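Local coordinates for protein enoyl CoA hydratase/isomerase (Crotonase) (Legionella pneumophila subsp. pneumophila, PDB 3I47) that probably acts as an enoyl-CoA hydratase or isomerase of the crotonase family, adding water to, or shifting, the double bond of enoyl-CoA substrates, at residues R152-G155 with E156-K160. Numbering follows the deposited sequence.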
ATOM      1  N   ARG A 152       3.854   7.122  10.144  1.00 16.23           N
ATOM      2  CA  ARG A 152       4.371   5.769  10.407  1.00 17.48           C
ATOM      3  C   ARG A 152       5.484   5.379   9.428  1.00 17.42           C
ATOM      4  O   ARG A 152       6.506   4.811   9.832  1.00 18.30           O
ATOM      5  CB  ARG A 152       3.249   4.726  10.384  1.00 19.29           C
ATOM      6  CG  ARG A 152       3.742   3.325  10.760  1.00 23.86           C
ATOM      7  CD  ARG A 152       2.581   2.380  10.973  1.00 22.47           C
ATOM      8  NE  ARG A 152       1.867   2.096   9.729  1.00 25.34           N
ATOM      9  CZ  ARG A 152       0.773   1.342   9.649  1.00 23.95           C
ATOM     10  NH1 ARG A 152       0.252   0.799  10.752  1.00 26.14           N
ATOM     11  NH2 ARG A 152       0.194   1.131   8.471  1.00 25.87           N
ATOM     12  N   ALA A 153       5.286   5.690   8.149  1.00 16.78           N
ATOM     13  CA  ALA A 153       6.213   5.283   7.092  1.00 16.77           C
ATOM     14  C   ALA A 153       7.555   6.008   7.124  1.00 17.35           C
ATOM     15  O   ALA A 153       8.610   5.367   7.003  1.00 18.43           O
ATOM     16  CB  ALA A 153       5.547   5.427   5.715  1.00 16.77           C
ATOM     17  N   ILE A 154       7.519   7.329   7.307  1.00 16.69           N
ATOM     18  CA  ILE A 154       8.727   8.162   7.146  1.00 16.66           C
ATOM     19  C   ILE A 154       9.160   8.848   8.444  1.00 16.65           C
ATOM     20  O   ILE A 154      10.214   9.478   8.490  1.00 17.31           O
ATOM     21  CB  ILE A 154       8.578   9.211   5.994  1.00 16.98           C
ATOM     22  CG1 ILE A 154       7.567  10.309   6.362  1.00 16.04           C
ATOM     23  CG2 ILE A 154       8.167   8.507   4.683  1.00 16.87           C
ATOM     24  CD1 ILE A 154       7.530  11.487   5.369  1.00 17.45           C
ATOM     25  N   GLY A 155       8.356   8.709   9.488  1.00 16.40           N
ATOM     26  CA  GLY A 155       8.659   9.326  10.774  1.00 16.50           C
ATOM     27  C   GLY A 155       8.114  10.737  10.899  1.00 16.21           C
ATOM     28  O   GLY A 155       7.924  11.446   9.906  1.00 16.43           O
ATOM     29  N   GLU A 156       7.874  11.144  12.146  1.00 16.07           N
ATOM     30  CA  GLU A 156       7.339  12.465  12.476  1.00 16.80           C
ATOM     31  C   GLU A 156       8.163  13.625  11.913  1.00 15.89           C
ATOM     32  O   GLU A 156       7.595  14.586  11.393  1.00 15.74           O
ATOM     33  CB  GLU A 156       7.187  12.575  14.001  1.00 18.72           C
ATOM     34  CG  GLU A 156       6.572  13.878  14.508  1.00 32.67           C
ATOM     35  CD  GLU A 156       6.704  14.048  16.023  1.00 22.02           C
ATOM     36  OE1 GLU A 156       6.878  13.036  16.737  1.00 33.23           O
ATOM     37  OE2 GLU A 156       6.628  15.203  16.495  1.00 33.26           O
ATOM     38  N   ARG A 157       9.493  13.537  12.022  1.00 16.13           N
ATOM     39  CA  ARG A 157      10.374  14.635  11.613  1.00 15.71           C
ATOM     40  C   ARG A 157      10.198  14.968  10.118  1.00 15.70           C
ATOM     41  O   ARG A 157       9.929  16.118   9.752  1.00 15.79           O
ATOM     42  CB  ARG A 157      11.835  14.314  11.965  1.00 15.53           C
ATOM     43  CG  ARG A 157      12.837  15.467  11.730  1.00 17.61           C
ATOM     44  CD  ARG A 157      14.223  15.122  12.327  1.00 15.95           C
ATOM     45  NE  ARG A 157      15.206  16.196  12.151  1.00 17.36           N
ATOM     46  CZ  ARG A 157      15.251  17.300  12.900  1.00 15.41           C
ATOM     47  NH1 ARG A 157      16.153  18.245  12.668  1.00 15.72           N
ATOM     48  NH2 ARG A 157      14.375  17.465  13.876  1.00 16.66           N
ATOM     49  N   ALA A 158      10.301  13.948   9.269  1.00 15.63           N
ATOM     50  CA  ALA A 158      10.232  14.163   7.830  1.00 15.01           C
ATOM     51  C   ALA A 158       8.817  14.517   7.422  1.00 15.02           C
ATOM     52  O   ALA A 158       8.612  15.405   6.584  1.00 14.68           O
ATOM     53  CB  ALA A 158      10.699  12.922   7.089  1.00 14.82           C
ATOM     54  N   ALA A 159       7.840  13.846   8.040  1.00 14.97           N
ATOM     55  CA  ALA A 159       6.435  14.095   7.701  1.00 15.33           C
ATOM     56  C   ALA A 159       6.052  15.533   8.020  1.00 15.57           C
ATOM     57  O   ALA A 159       5.454  16.220   7.190  1.00 16.07           O
ATOM     58  CB  ALA A 159       5.508  13.128   8.432  1.00 15.74           C
ATOM     59  N   LYS A 160       6.415  15.991   9.217  1.00 15.84           N
ATOM     60  CA  LYS A 160       6.126  17.355   9.637  1.00 16.46           C
ATOM     61  C   LYS A 160       6.709  18.353   8.628  1.00 15.39           C
ATOM     62  O   LYS A 160       6.027  19.280   8.199  1.00 15.91           O
ATOM     63  CB  LYS A 160       6.692  17.602  11.037  1.00 18.67           C
ATOM     64  CG  LYS A 160       6.126  18.828  11.697  1.00 23.62           C
ATOM     65  CD  LYS A 160       6.782  19.191  13.034  1.00 21.92           C
ATOM     66  CE  LYS A 160       7.426  18.046  13.746  1.00 24.04           C
ATOM     67  NZ  LYS A 160       8.893  18.298  13.754  1.00 24.64           N
TER
HETATM   68  O   HOH W   1      11.410  11.396  10.045  1.00 19.31           O
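The backbone turns sharply between I154 and E156: G155, with positive phi (89°) and an extended psi, closes helix 147-154 and at the same time occupies the N-cap position of helix 156-165. Its carbonyl accepts the first i to i+4 bond of the new helix, from A159 N to G155 O at 3.0 Å, with an N-H...O angle of 159°. A water extends the link one residue back, donating a hydrogen bond to I154 O (2.7 Å) and accepting one from A158 N (2.9 Å), thereby satisfying an amide in the first turn of the helix. I154 supplies the apolar contact. Its CG1 lies between the backbone N and the carbonyl carbon (chi1 70°), and the extended branch carries CD1 across the turn to the two alanines, 3.9 Å from A158 CB and 4.0 Å from A159 CB. At this surface corner, L177 meets both I154 and A158, L179 adds to I154, and A159 packs back on V150 and V151, thus joining helix 156-165 to helix 147-154 and to the loop between helix 171-176 and strand 182-184.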